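Local coordinates for triabin (PDB 1AVG), which inhibits the blood-clotting protease thrombin by forming a one-to-one non-covalent complex with it, suppressing platelet aggregation and fibrin formation while barely affecting cleavage of small amide substrates, at residues N22-L27 / P136-I141; E2-S7 / D122-F127; K10-F15 / I99-D104; T90-D95 / R111-T116; C39-T44 / N64-C69. One frame throughout, in Å; residues are numbered along the deposited sequence.

Contact 1: N22-L27 / P136-I141; sequences NGTWYL and PDAKEI
Tyr26, on strand 24-28, reaches the start of the short C-terminal helix 138-141 with its phenol oxygen and accepts a hydrogen bond there from the backbone of Ala138. Ala138 N lies 2.9 Å from Tyr26 OH, with an angle of 153° at the hydrogen. Both Ala138 N and the carbonyl oxygen of Pro136 lie at the ring's edge, near its plane; Pro136 O is 3.2 Å from Tyr26 CE2. The ring gets there because CG stands anti to the carbonyl carbon (chi1 -71°), which sends the phenol from the strand toward the helix.

The tight part is small and centres on the methyl of Ala138. Its CB is 3.4 Å from Tyr26 OH and 3.6 Å from Thr24 CG2, so it fits between two side chains, two residues apart, that project from the same side of the strand. Thr24 turns its methyl to the helix, while its OG1 bonds to Gln52. Val54 of the adjacent strand 51-56 also packs against Tyr26 and Ala138.

Toward the outside the fit slackens. Asp137, partly exposed at the N-cap position, comes no nearer than 3.6 Å, OD1 to Tyr26 OH, and has a long, weak ion pair with Lys131. Only 162 Å² is buried in all. Since Ala138 N belongs to the first turn of a helix, where amides lack acceptors from within the helix, the tyrosine oxygen supplies one and ties the C-terminal helix to the outer wall of the lipocalin-like barrel.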
# COMPACT_ATOMS: atom_id res chain seq x y z
N ASN C 22 4.51 2.25 27.69
CA ASN C 22 5.22 1.20 28.38
C ASN C 22 6.31 0.78 27.43
O ASN C 22 6.06 0.56 26.24
CB ASN C 22 4.27 0.03 28.65
CG ASN C 22 4.96 -1.15 29.31
OD1 ASN C 22 5.81 -0.98 30.19
ND2 ASN C 22 4.59 -2.35 28.88
N GLY C 23 7.55 0.74 27.91
CA GLY C 23 8.65 0.33 27.06
C GLY C 23 9.38 1.43 26.30
O GLY C 23 9.38 2.60 26.70
N THR C 24 9.99 1.04 25.19
CA THR C 24 10.75 1.95 24.35
C THR C 24 10.26 1.93 22.91
O THR C 24 9.97 0.88 22.34
CB THR C 24 12.26 1.57 24.37
OG1 THR C 24 12.73 1.51 25.73
CG2 THR C 24 13.08 2.60 23.60
N TRP C 25 10.13 3.13 22.34
CA TRP C 25 9.71 3.32 20.96
C TRP C 25 10.80 4.17 20.34
O TRP C 25 11.34 5.07 20.99
CB TRP C 25 8.40 4.09 20.88
CG TRP C 25 7.19 3.36 21.36
CD1 TRP C 25 6.59 3.48 22.58
CD2 TRP C 25 6.38 2.45 20.60
NE1 TRP C 25 5.44 2.72 22.62
CE2 TRP C 25 5.29 2.08 21.41
CE3 TRP C 25 6.46 1.93 19.30
CZ2 TRP C 25 4.28 1.21 20.97
CZ3 TRP C 25 5.46 1.07 18.86
CH2 TRP C 25 4.39 0.72 19.69
N TYR C 26 11.16 3.86 19.11
CA TYR C 26 12.18 4.61 18.39
C TYR C 26 11.46 5.37 17.29
O TYR C 26 10.58 4.84 16.63
CB TYR C 26 13.21 3.66 17.80
CG TYR C 26 14.11 3.03 18.83
CD1 TYR C 26 13.74 1.85 19.48
CD2 TYR C 26 15.34 3.60 19.15
CE1 TYR C 26 14.58 1.25 20.41
CE2 TYR C 26 16.18 3.01 20.07
CZ TYR C 26 15.80 1.84 20.70
OH TYR C 26 16.67 1.24 21.58
N LEU C 27 11.82 6.63 17.11
CA LEU C 27 11.17 7.47 16.12
C LEU C 27 12.18 8.26 15.28
O LEU C 27 12.85 9.15 15.78
CB LEU C 27 10.20 8.41 16.85
CG LEU C 27 9.71 9.73 16.28
CD1 LEU C 27 8.91 9.53 15.02
CD2 LEU C 27 8.85 10.39 17.33
N PRO C 136 20.68 4.64 18.01
CA PRO C 136 21.45 4.45 19.23
C PRO C 136 20.60 3.56 20.12
O PRO C 136 19.36 3.59 20.04
CB PRO C 136 21.51 5.87 19.80
CG PRO C 136 21.39 6.74 18.59
CD PRO C 136 20.32 6.05 17.82
N ASP C 137 21.23 2.74 20.95
CA ASP C 137 20.46 1.89 21.85
C ASP C 137 19.87 2.83 22.89
O ASP C 137 20.56 3.74 23.37
CB ASP C 137 21.37 0.85 22.52
CG ASP C 137 20.62 -0.08 23.46
OD1 ASP C 137 19.45 -0.41 23.18
OD2 ASP C 137 21.21 -0.50 24.48
N ALA C 138 18.60 2.65 23.22
CA ALA C 138 17.95 3.49 24.22
C ALA C 138 18.77 3.50 25.51
O ALA C 138 18.91 4.53 26.15
CB ALA C 138 16.54 3.01 24.49
N LYS C 139 19.38 2.36 25.84
CA LYS C 139 20.19 2.22 27.04
C LYS C 139 21.43 3.13 27.02
O LYS C 139 21.91 3.57 28.07
CB LYS C 139 20.61 0.75 27.23
N GLU C 140 21.95 3.41 25.83
CA GLU C 140 23.12 4.27 25.70
C GLU C 140 22.72 5.74 25.82
O GLU C 140 23.35 6.50 26.54
CB GLU C 140 23.79 4.06 24.34
CG GLU C 140 24.33 2.65 24.09
CD GLU C 140 24.63 2.37 22.61
OE1 GLU C 140 24.75 3.33 21.81
OE2 GLU C 140 24.75 1.18 22.25
N ILE C 141 21.68 6.12 25.08
CA ILE C 141 21.18 7.50 25.04
C ILE C 141 20.32 7.97 26.22
O ILE C 141 20.32 9.16 26.57
CB ILE C 141 20.41 7.77 23.71
CG1 ILE C 141 19.81 9.17 23.70
CG2 ILE C 141 19.31 6.72 23.51
CD1 ILE C 141 18.85 9.40 22.57

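Contact 2: E2-S7 / D122-F127; sequences EGDDCS and DRYLVF. Unlike the reference sequence in segment 122-127: Arg123 (reference Asp), Phe127 (reference Leu).
This is a polar contact between an irregular N-terminal segment and the first half of strand 122-128, the last strand of the barrel. Its one direct hydrogen bond joins Cys6 N to Asp122 OD2 at 2.9 Å, with an angle of 149° at the hydrogen. The amide meets the anti side of that oxygen, 29° out of the carboxylate plane. Ser112 OG also bonds to OD2, so two donors hold the group, while Cys6 SG lies 3.4 Å from the same oxygen, Asp122 OD2.

Two residues on, Tyr124 receives Asp4. The carboxylate and ring planes are 57° apart, and Asp4 OD2 sits at the ring edge, 3.1 Å from Tyr124 CD2. A water bridges the pair, donating to Asp4 OD2 at 2.7 Å and accepting from Tyr124 N at 3.3 Å. The polar ends have further partners: Asp4 OD2 takes the N-terminal amine of Ala1, and Tyr124 OH is hydrogen-bonded to Glu9. Asp5 OD1 and Asp122 OD2 are like charges 4.4 Å apart; a salt bridge from Asp5 to Lys120 probably eases their repulsion. Together with the Cys6-Cys110 disulfide, these bonds fasten the N-terminal segment to the outside of a calycin beta barrel.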
# COMPACT_ATOMS: atom_id res chain seq x y z
N GLU C 2 3.55 21.35 6.78
CA GLU C 2 2.62 22.47 6.56
C GLU C 2 1.37 22.03 5.81
O GLU C 2 1.41 21.74 4.61
CB GLU C 2 3.32 23.60 5.80
CG GLU C 2 4.42 24.27 6.61
CD GLU C 2 5.11 25.39 5.85
OE1 GLU C 2 4.45 26.05 5.01
OE2 GLU C 2 6.31 25.62 6.10
N GLY C 3 0.27 21.95 6.54
CA GLY C 3 -1.00 21.53 5.97
C GLY C 3 -1.67 20.54 6.90
O GLY C 3 -2.90 20.46 6.97
N ASP C 4 -0.85 19.79 7.63
CA ASP C 4 -1.34 18.79 8.57
C ASP C 4 -1.90 19.48 9.81
O ASP C 4 -1.36 20.48 10.27
CB ASP C 4 -0.20 17.85 8.96
CG ASP C 4 0.47 17.20 7.75
OD1 ASP C 4 -0.02 17.34 6.61
OD2 ASP C 4 1.50 16.52 7.95
N ASP C 5 -2.99 18.93 10.36
CA ASP C 5 -3.61 19.52 11.53
C ASP C 5 -4.16 18.42 12.44
O ASP C 5 -5.28 17.96 12.26
CB ASP C 5 -4.72 20.49 11.11
CG ASP C 5 -5.02 21.55 12.16
OD1 ASP C 5 -4.18 22.45 12.36
OD2 ASP C 5 -6.10 21.49 12.78
N CYS C 6 -3.35 18.03 13.42
CA CYS C 6 -3.72 16.99 14.38
C CYS C 6 -5.02 17.32 15.10
O CYS C 6 -5.74 16.42 15.52
CB CYS C 6 -2.60 16.82 15.41
SG CYS C 6 -0.99 16.51 14.64
N SER C 7 -5.30 18.61 15.23
CA SER C 7 -6.51 19.08 15.91
C SER C 7 -7.78 18.54 15.24
O SER C 7 -8.68 18.04 15.91
CB SER C 7 -6.53 20.61 15.92
OG SER C 7 -5.23 21.15 16.10
N ASP C 122 2.63 20.64 13.43
CA ASP C 122 1.98 19.34 13.29
C ASP C 122 2.66 18.45 12.26
O ASP C 122 2.96 18.89 11.15
CB ASP C 122 0.52 19.50 12.85
CG ASP C 122 -0.27 20.39 13.78
OD1 ASP C 122 0.08 21.57 13.93
OD2 ASP C 122 -1.27 19.90 14.35
N ARG C 123 2.80 17.18 12.60
CA ARG C 123 3.43 16.25 11.69
C ARG C 123 3.04 14.81 12.03
O ARG C 123 2.93 14.44 13.20
CB ARG C 123 4.95 16.46 11.75
CG ARG C 123 5.77 15.69 10.73
CD ARG C 123 7.21 16.20 10.72
NE ARG C 123 8.15 15.28 10.09
CZ ARG C 123 9.46 15.50 9.98
NH1 ARG C 123 9.99 16.63 10.44
NH2 ARG C 123 10.24 14.60 9.40
N TYR C 124 2.73 14.04 10.99
CA TYR C 124 2.35 12.64 11.13
C TYR C 124 3.64 11.85 11.26
O TYR C 124 4.48 11.86 10.36
CB TYR C 124 1.54 12.18 9.92
CG TYR C 124 0.20 12.89 9.75
CD1 TYR C 124 -0.93 12.48 10.46
CD2 TYR C 124 0.08 13.98 8.90
CE1 TYR C 124 -2.15 13.14 10.32
CE2 TYR C 124 -1.14 14.65 8.75
CZ TYR C 124 -2.25 14.23 9.46
OH TYR C 124 -3.45 14.91 9.31
N LEU C 125 3.80 11.17 12.39
CA LEU C 125 5.01 10.41 12.68
C LEU C 125 4.72 8.93 12.89
O LEU C 125 3.58 8.55 13.18
CB LEU C 125 5.68 10.97 13.93
CG LEU C 125 5.93 12.48 14.02
CD1 LEU C 125 6.30 12.83 15.45
CD2 LEU C 125 7.02 12.90 13.06
N VAL C 126 5.75 8.10 12.77
CA VAL C 126 5.63 6.66 12.95
C VAL C 126 6.60 6.17 14.03
O VAL C 126 7.82 6.23 13.84
CB VAL C 126 5.93 5.91 11.63
CG1 VAL C 126 6.06 4.41 11.90
CG2 VAL C 126 4.83 6.17 10.63
N PHE C 127 6.05 5.71 15.15
CA PHE C 127 6.86 5.21 16.26
C PHE C 127 7.11 3.73 16.03
O PHE C 127 6.17 2.95 15.85
CB PHE C 127 6.13 5.39 17.60
CG PHE C 127 5.90 6.83 18.00
CD1 PHE C 127 4.85 7.56 17.46
CD2 PHE C 127 6.69 7.43 18.98
CE1 PHE C 127 4.59 8.87 17.90
CE2 PHE C 127 6.44 8.73 19.42
CZ PHE C 127 5.39 9.45 18.88
O HOH W 1 3.95 15.47 8.29

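Contact 3: K10-F15 / I99-D104; sequences KAMGDF and ISVSYD
With chi1 at 72°, Met12 CG is wedged between its own backbone N and carbonyl carbon; with an extended chi2 this carries SD to Val101, and a bend at chi3 turns CE toward Tyr103. Phe15, its CG anti to the backbone N (chi1 -174°), swings its ring to the same valine. The receiving chain is the end of strand 92-101, where Ile99 and Ser100 both face Leu108 in a classic beta bulge and the chain turns a corner before the hairpin's return strand 106-115. The contact therefore packs the N-terminal loop across one end of the barrel.

Val101 CG1 is the shared apolar point: Met12 and Phe15 each cross the valine side chain at about a right angle, and Phe15 CD1 comes to 3.5 Å from Val101 CG1. Tyr103 approaches Met12 from the opposite direction, its OH 3.6 Å from Met12 CE. The Phe15 and Tyr103 rings meet obliquely, centroids 5.7 Å apart and planes at 42°. Lys16 N bonds to Tyr103 OH, and Phe98 stacks on Phe15. This region also faces another protein chain of the complex, which hydrogen-bonds to Asp14 OD1 and Ser100 OG. On the backbone side, Met12 CB rests 3.3 Å from Ile99 O.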
# COMPACT_ATOMS: atom_id res chain seq x y z
N LYS C 10 -8.77 12.40 13.87
CA LYS C 10 -9.66 11.52 14.60
C LYS C 10 -8.84 10.40 15.22
O LYS C 10 -8.14 9.68 14.51
CB LYS C 10 -10.72 10.97 13.65
CG LYS C 10 -11.89 10.29 14.34
CD LYS C 10 -12.94 9.88 13.32
CE LYS C 10 -14.18 9.34 14.01
NZ LYS C 10 -15.25 9.06 13.01
N ALA C 11 -8.88 10.28 16.54
CA ALA C 11 -8.13 9.25 17.24
C ALA C 11 -8.73 7.88 16.95
O ALA C 11 -9.87 7.79 16.48
CB ALA C 11 -8.11 9.52 18.73
N MET C 12 -7.99 6.82 17.26
CA MET C 12 -8.45 5.47 17.00
C MET C 12 -9.51 4.88 17.93
O MET C 12 -9.97 3.76 17.70
CB MET C 12 -7.27 4.52 16.89
CG MET C 12 -6.57 4.21 18.18
SD MET C 12 -5.27 3.04 17.87
CE MET C 12 -5.93 1.52 18.56
N GLY C 13 -9.88 5.59 18.98
CA GLY C 13 -10.90 5.07 19.88
C GLY C 13 -10.52 3.88 20.76
O GLY C 13 -10.43 4.02 21.98
N ASP C 14 -10.27 2.73 20.15
CA ASP C 14 -9.90 1.53 20.91
C ASP C 14 -8.47 1.55 21.46
O ASP C 14 -7.91 0.51 21.81
CB ASP C 14 -10.10 0.28 20.04
CG ASP C 14 -9.30 0.33 18.74
OD1 ASP C 14 -9.62 1.16 17.88
OD2 ASP C 14 -8.35 -0.48 18.58
N PHE C 15 -7.90 2.74 21.58
CA PHE C 15 -6.53 2.90 22.06
C PHE C 15 -6.40 2.63 23.55
O PHE C 15 -7.06 3.26 24.37
CB PHE C 15 -6.02 4.31 21.73
CG PHE C 15 -4.57 4.53 22.06
CD1 PHE C 15 -3.58 3.81 21.40
CD2 PHE C 15 -4.19 5.45 23.02
CE1 PHE C 15 -2.24 4.01 21.70
CE2 PHE C 15 -2.85 5.65 23.33
CZ PHE C 15 -1.87 4.93 22.67
N ILE C 99 -3.50 7.66 15.55
CA ILE C 99 -4.28 7.29 14.36
C ILE C 99 -4.46 5.76 14.22
O ILE C 99 -5.58 5.26 14.15
CB ILE C 99 -3.59 7.81 13.05
CG1 ILE C 99 -3.03 9.23 13.23
CG2 ILE C 99 -4.55 7.76 11.88
CD1 ILE C 99 -4.06 10.30 13.49
N SER C 100 -3.34 5.04 14.22
CA SER C 100 -3.33 3.59 14.06
C SER C 100 -2.11 3.08 14.81
O SER C 100 -1.03 3.63 14.65
CB SER C 100 -3.17 3.24 12.57
OG SER C 100 -2.93 1.86 12.36
N VAL C 101 -2.28 2.02 15.57
CA VAL C 101 -1.18 1.49 16.35
C VAL C 101 -1.27 0.01 16.70
O VAL C 101 -2.35 -0.51 16.96
CB VAL C 101 -0.96 2.34 17.68
CG1 VAL C 101 -2.27 2.79 18.27
CG2 VAL C 101 -0.17 1.55 18.73
N SER C 102 -0.14 -0.66 16.62
CA SER C 102 -0.04 -2.04 17.00
C SER C 102 1.02 -1.91 18.07
O SER C 102 2.19 -1.73 17.78
CB SER C 102 0.45 -2.91 15.85
OG SER C 102 1.60 -2.35 15.26
N TYR C 103 0.58 -1.94 19.32
CA TYR C 103 1.46 -1.79 20.47
C TYR C 103 2.74 -2.62 20.48
O TYR C 103 3.60 -2.40 21.33
CB TYR C 103 0.68 -2.04 21.75
CG TYR C 103 -0.69 -1.41 21.76
CD1 TYR C 103 -0.84 -0.03 21.84
CD2 TYR C 103 -1.83 -2.19 21.64
CE1 TYR C 103 -2.10 0.56 21.80
CE2 TYR C 103 -3.10 -1.61 21.60
CZ TYR C 103 -3.22 -0.24 21.67
OH TYR C 103 -4.47 0.33 21.60
N ASP C 104 2.89 -3.55 19.55
CA ASP C 104 4.08 -4.39 19.52
C ASP C 104 4.85 -4.28 18.22
O ASP C 104 5.85 -4.98 18.03
CB ASP C 104 3.71 -5.86 19.77
CG ASP C 104 2.74 -6.41 18.73
OD1 ASP C 104 1.88 -5.65 18.22
OD2 ASP C 104 2.83 -7.62 18.42

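Contact 4: T90-D95 / R111-T116; sequences TEFEAD and RSITFT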
# COMPACT_ATOMS: atom_id res chain seq x y z
N THR C 90 14.81 23.45 28.14
CA THR C 90 14.13 23.94 26.94
C THR C 90 12.62 24.11 27.11
O THR C 90 12.10 25.23 27.01
CB THR C 90 14.42 23.03 25.71
OG1 THR C 90 15.82 23.02 25.43
CG2 THR C 90 13.68 23.53 24.48
N GLU C 91 11.93 23.00 27.35
CA GLU C 91 10.47 23.01 27.53
C GLU C 91 9.63 23.29 26.28
O GLU C 91 9.89 24.22 25.50
CB GLU C 91 10.07 23.96 28.67
CG GLU C 91 10.75 23.59 29.99
CD GLU C 91 10.26 24.41 31.17
OE1 GLU C 91 9.40 25.30 30.99
OE2 GLU C 91 10.73 24.13 32.30
N PHE C 92 8.61 22.46 26.10
CA PHE C 92 7.69 22.54 24.98
C PHE C 92 6.56 21.57 25.28
O PHE C 92 6.72 20.68 26.12
CB PHE C 92 8.38 22.12 23.67
CG PHE C 92 8.79 20.66 23.63
CD1 PHE C 92 7.89 19.68 23.22
CD2 PHE C 92 10.06 20.27 24.03
CE1 PHE C 92 8.25 18.33 23.21
CE2 PHE C 92 10.43 18.92 24.02
CZ PHE C 92 9.53 17.95 23.61
N GLU C 93 5.43 21.73 24.62
CA GLU C 93 4.34 20.80 24.84
C GLU C 93 4.24 19.90 23.62
O GLU C 93 4.52 20.32 22.48
CB GLU C 93 3.01 21.53 25.06
CG GLU C 93 1.86 20.58 25.40
CD GLU C 93 0.47 21.20 25.21
OE1 GLU C 93 0.19 21.71 24.11
OE2 GLU C 93 -0.34 21.13 26.16
N ALA C 94 3.87 18.65 23.86
CA ALA C 94 3.71 17.67 22.81
C ALA C 94 2.35 17.01 22.99
O ALA C 94 2.03 16.53 24.09
CB ALA C 94 4.82 16.62 22.87
N ASP C 95 1.53 17.06 21.95
CA ASP C 95 0.20 16.45 21.99
C ASP C 95 0.20 15.30 20.99
O ASP C 95 0.74 15.45 19.89
CB ASP C 95 -0.87 17.48 21.60
CG ASP C 95 -0.84 18.71 22.50
OD1 ASP C 95 -0.51 18.58 23.69
OD2 ASP C 95 -1.15 19.82 22.02
N ARG C 111 1.43 14.45 15.77
CA ARG C 111 2.04 15.17 16.88
C ARG C 111 2.09 16.68 16.70
O ARG C 111 2.42 17.19 15.63
CB ARG C 111 3.44 14.63 17.09
CG ARG C 111 4.30 15.33 18.12
CD ARG C 111 5.29 14.30 18.63
NE ARG C 111 6.69 14.71 18.76
CZ ARG C 111 7.37 15.42 17.87
NH1 ARG C 111 6.80 15.86 16.75
NH2 ARG C 111 8.68 15.54 18.01
N SER C 112 1.73 17.39 17.76
CA SER C 112 1.78 18.84 17.76
C SER C 112 2.80 19.23 18.80
O SER C 112 2.64 18.89 19.98
CB SER C 112 0.42 19.43 18.12
OG SER C 112 -0.53 19.12 17.13
N ILE C 113 3.89 19.83 18.36
CA ILE C 113 4.92 20.26 19.29
C ILE C 113 4.76 21.76 19.35
O ILE C 113 4.52 22.42 18.33
CB ILE C 113 6.39 19.91 18.86
CG1 ILE C 113 6.42 18.89 17.72
CG2 ILE C 113 7.15 19.32 20.03
CD1 ILE C 113 6.45 19.50 16.33
N THR C 114 4.83 22.30 20.56
CA THR C 114 4.70 23.72 20.76
C THR C 114 5.83 24.20 21.67
O THR C 114 5.75 24.12 22.90
CB THR C 114 3.34 24.05 21.40
OG1 THR C 114 2.30 23.43 20.64
CG2 THR C 114 3.12 25.54 21.42
N PHE C 115 6.94 24.62 21.06
CA PHE C 115 8.07 25.11 21.84
C PHE C 115 7.67 26.46 22.38
O PHE C 115 6.89 27.18 21.75
CB PHE C 115 9.31 25.23 20.96
CG PHE C 115 9.82 23.91 20.47
CD1 PHE C 115 9.29 23.34 19.32
CD2 PHE C 115 10.80 23.23 21.17
CE1 PHE C 115 9.72 22.09 18.88
CE2 PHE C 115 11.24 21.99 20.74
CZ PHE C 115 10.70 21.41 19.59
N THR C 116 8.19 26.80 23.56
CA THR C 116 7.89 28.08 24.20
C THR C 116 8.19 29.23 23.23
O THR C 116 7.54 30.28 23.27
CB THR C 116 8.72 28.23 25.49
OG1 THR C 116 10.06 27.78 25.25
CG2 THR C 116 8.11 27.39 26.61
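Strands 92-101 and 106-115 form a beta hairpin of the calycin barrel, and this contact is the part of it farther from the turn. The short segments run antiparallel, at 171°, with axes 4.5 Å apart. Glu93 and Thr114 make a hydrogen-bonded pair: Glu93 N reaches Thr114 O at 3.0 Å from above the carbonyl plane, while Thr114 N returns to Glu93 O at 2.8 Å within it. Asp95 and Ser112 form the next such pair, Asp95 N to Ser112 O being 2.9 Å, again in the carbonyl plane. Between them Ala94 faces Ile113 in a non-hydrogen-bonded pair.

The face carrying Phe92, Ala94, Ile113 and Phe115 is apolar. Phe92 and Phe115 lie side by side, pointing the same way, with centroids 5.0 Å apart and planes at 38°. CG of Phe92 sits over one face of the Phe115 ring, and Phe92 CB approaches Phe115 CD2 to 3.7 Å. The first torsion of Phe92 (chi1 66°) turns its ring diagonally across to Ile113, whose CG2 meets it obliquely.

The other face holds Glu93, Asp95, Ser112 and Thr114. Asp95 OD1 bonds to Ser81 and Ser112 OG to Asp122, so these side chains reach past the pair to both flanking strands. Backbone bonds of Phe92 and Ala94 to strand 80-86, and of Arg111 to strand 122-128, set the hairpin between those two strands in the sheet.

Contact 5: C39-T44 / N64-C69; sequences CQKFTT and NVKFQC
Val65 scarcely touches strand 37-43, and the close contact starts at Lys66. Its chain bends at chi3, turning CE toward the end of Lys41, and at chi4, which places NZ. The amino groups are like-charged; a weak bond from Lys41 NZ to the terminal carboxylate oxygen O of Cys142 may offset part of the repulsion.

At Phe67 the backbone takes over: Phe67 N bonds to Cys39 O at 3.1 Å, and Phe67 O accepts from Lys41 N at 2.9 Å. Its ring, which meets Phe92 edge-to-face, lies alongside Gln40, with Phe67 CB 3.9 Å from Gln40 CG. The backbone bonds are those of a parallel pair, the segments 13° apart. A parallel neighbour departs from the all-antiparallel meander of classical lipocalins and follows from the strand order 1-3-2-4 of this barrel.

Gln68 bends at chi2 so that its amide lies beside Lys41 CB. Cys69 N bonds to Lys41 O at 2.8 Å, and Cys69 O receives Thr43 N. The backbone sets Cys69 CB over one face of Phe42; SG, anti to the carbonyl carbon, lies over the same face, 4.0 Å from the ring centroid and 19° off its normal, and makes the disulfide to Cys84.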
# COMPACT_ATOMS: atom_id res chain seq x y z
N CYS C 39 16.69 11.44 23.89
CA CYS C 39 15.84 10.52 24.63
C CYS C 39 14.83 11.27 25.49
O CYS C 39 15.20 12.14 26.28
CB CYS C 39 16.64 9.58 25.53
SG CYS C 39 15.57 8.52 26.57
N GLN C 40 13.56 10.91 25.34
CA GLN C 40 12.47 11.54 26.08
C GLN C 40 11.84 10.48 26.96
O GLN C 40 11.47 9.41 26.47
CB GLN C 40 11.43 12.09 25.11
CG GLN C 40 11.97 13.15 24.17
CD GLN C 40 11.18 13.26 22.88
OE1 GLN C 40 11.68 13.77 21.89
NE2 GLN C 40 9.94 12.78 22.89
N LYS C 41 11.73 10.76 28.25
CA LYS C 41 11.12 9.82 29.17
C LYS C 41 9.73 10.33 29.51
O LYS C 41 9.57 11.46 29.96
CB LYS C 41 11.98 9.67 30.42
CG LYS C 41 13.28 8.96 30.09
CD LYS C 41 14.38 9.17 31.12
CE LYS C 41 15.64 8.46 30.65
NZ LYS C 41 16.81 8.63 31.55
N PHE C 42 8.73 9.53 29.16
CA PHE C 42 7.34 9.87 29.39
C PHE C 42 6.77 9.18 30.62
O PHE C 42 7.10 8.03 30.92
CB PHE C 42 6.48 9.53 28.17
CG PHE C 42 6.63 10.48 27.02
CD1 PHE C 42 7.82 10.54 26.29
CD2 PHE C 42 5.60 11.34 26.68
CE1 PHE C 42 7.97 11.44 25.23
CE2 PHE C 42 5.74 12.24 25.62
CZ PHE C 42 6.93 12.29 24.90
N THR C 43 5.91 9.90 31.32
CA THR C 43 5.25 9.37 32.49
C THR C 43 3.78 9.78 32.40
O THR C 43 3.43 10.98 32.32
CB THR C 43 5.96 9.83 33.80
OG1 THR C 43 5.07 9.71 34.92
CG2 THR C 43 6.47 11.26 33.68
N THR C 44 2.93 8.77 32.25
CA THR C 44 1.49 8.95 32.14
C THR C 44 0.91 9.22 33.52
O THR C 44 1.24 8.52 34.49
CB THR C 44 0.81 7.71 31.50
OG1 THR C 44 -0.61 7.91 31.39
CG2 THR C 44 1.07 6.45 32.33
N ASN C 64 22.94 16.11 22.73
CA ASN C 64 23.19 15.55 24.06
C ASN C 64 22.20 16.04 25.11
O ASN C 64 22.60 16.35 26.24
CB ASN C 64 24.61 15.89 24.52
CG ASN C 64 25.64 14.98 23.91
OD1 ASN C 64 25.76 13.82 24.29
ND2 ASN C 64 26.40 15.51 22.96
N VAL C 65 20.92 16.07 24.76
CA VAL C 65 19.89 16.55 25.68
C VAL C 65 18.81 15.50 26.01
O VAL C 65 18.38 14.75 25.14
CB VAL C 65 19.21 17.81 25.11
CG1 VAL C 65 18.13 18.29 26.04
CG2 VAL C 65 20.25 18.91 24.91
N LYS C 66 18.40 15.46 27.27
CA LYS C 66 17.37 14.54 27.73
C LYS C 66 16.14 15.32 28.15
O LYS C 66 16.26 16.42 28.71
CB LYS C 66 17.88 13.75 28.93
CG LYS C 66 19.03 12.82 28.63
CD LYS C 66 19.23 11.87 29.78
CE LYS C 66 18.03 10.93 29.92
NZ LYS C 66 16.72 11.55 30.31
N PHE C 67 14.95 14.77 27.90
CA PHE C 67 13.69 15.42 28.26
C PHE C 67 12.85 14.57 29.19
O PHE C 67 12.75 13.35 29.01
CB PHE C 67 12.85 15.69 27.02
CG PHE C 67 13.48 16.64 26.06
CD1 PHE C 67 14.35 16.18 25.08
CD2 PHE C 67 13.22 18.00 26.14
CE1 PHE C 67 14.95 17.06 24.20
CE2 PHE C 67 13.81 18.88 25.26
CZ PHE C 67 14.68 18.42 24.29
N GLN C 68 12.29 15.20 30.21
CA GLN C 68 11.41 14.52 31.16
C GLN C 68 10.02 15.08 30.87
O GLN C 68 9.78 16.28 31.03
CB GLN C 68 11.82 14.79 32.61
CG GLN C 68 12.66 13.67 33.24
CD GLN C 68 11.91 12.34 33.37
OE1 GLN C 68 10.68 12.29 33.30
NE2 GLN C 68 12.65 11.26 33.58
N CYS C 69 9.14 14.22 30.37
CA CYS C 69 7.78 14.61 30.01
C CYS C 69 6.76 14.06 30.97
O CYS C 69 6.72 12.86 31.22
CB CYS C 69 7.45 14.12 28.61
SG CYS C 69 8.62 14.62 27.31

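All five contacts reach the same mixed sheet. Contacts 4 and 5, with centres about 12 Å apart, share its apolar face: Phe92 CE2 meets Phe67 CE2 at 3.6 Å. Contact 2 adjoins contact 4 across neighbouring strands, Arg111 N lying 3.0 Å from Arg123 O. Contact 1 touches contact 5 through Ile141 CD1, 3.3 Å from Cys39 N, and meets contact 2 where Leu27 CD2 packs 3.6 Å from Phe127 CE2; Tyr26-Glu128 backbone bonding there closes the barrel. Contact 3 lies about 21 Å from contacts 1 and 4, centre to centre, and about 15 Å from contact 2; another protein chain reaches contacts 2 and 3, whereas contacts 1, 4 and 5 touch none.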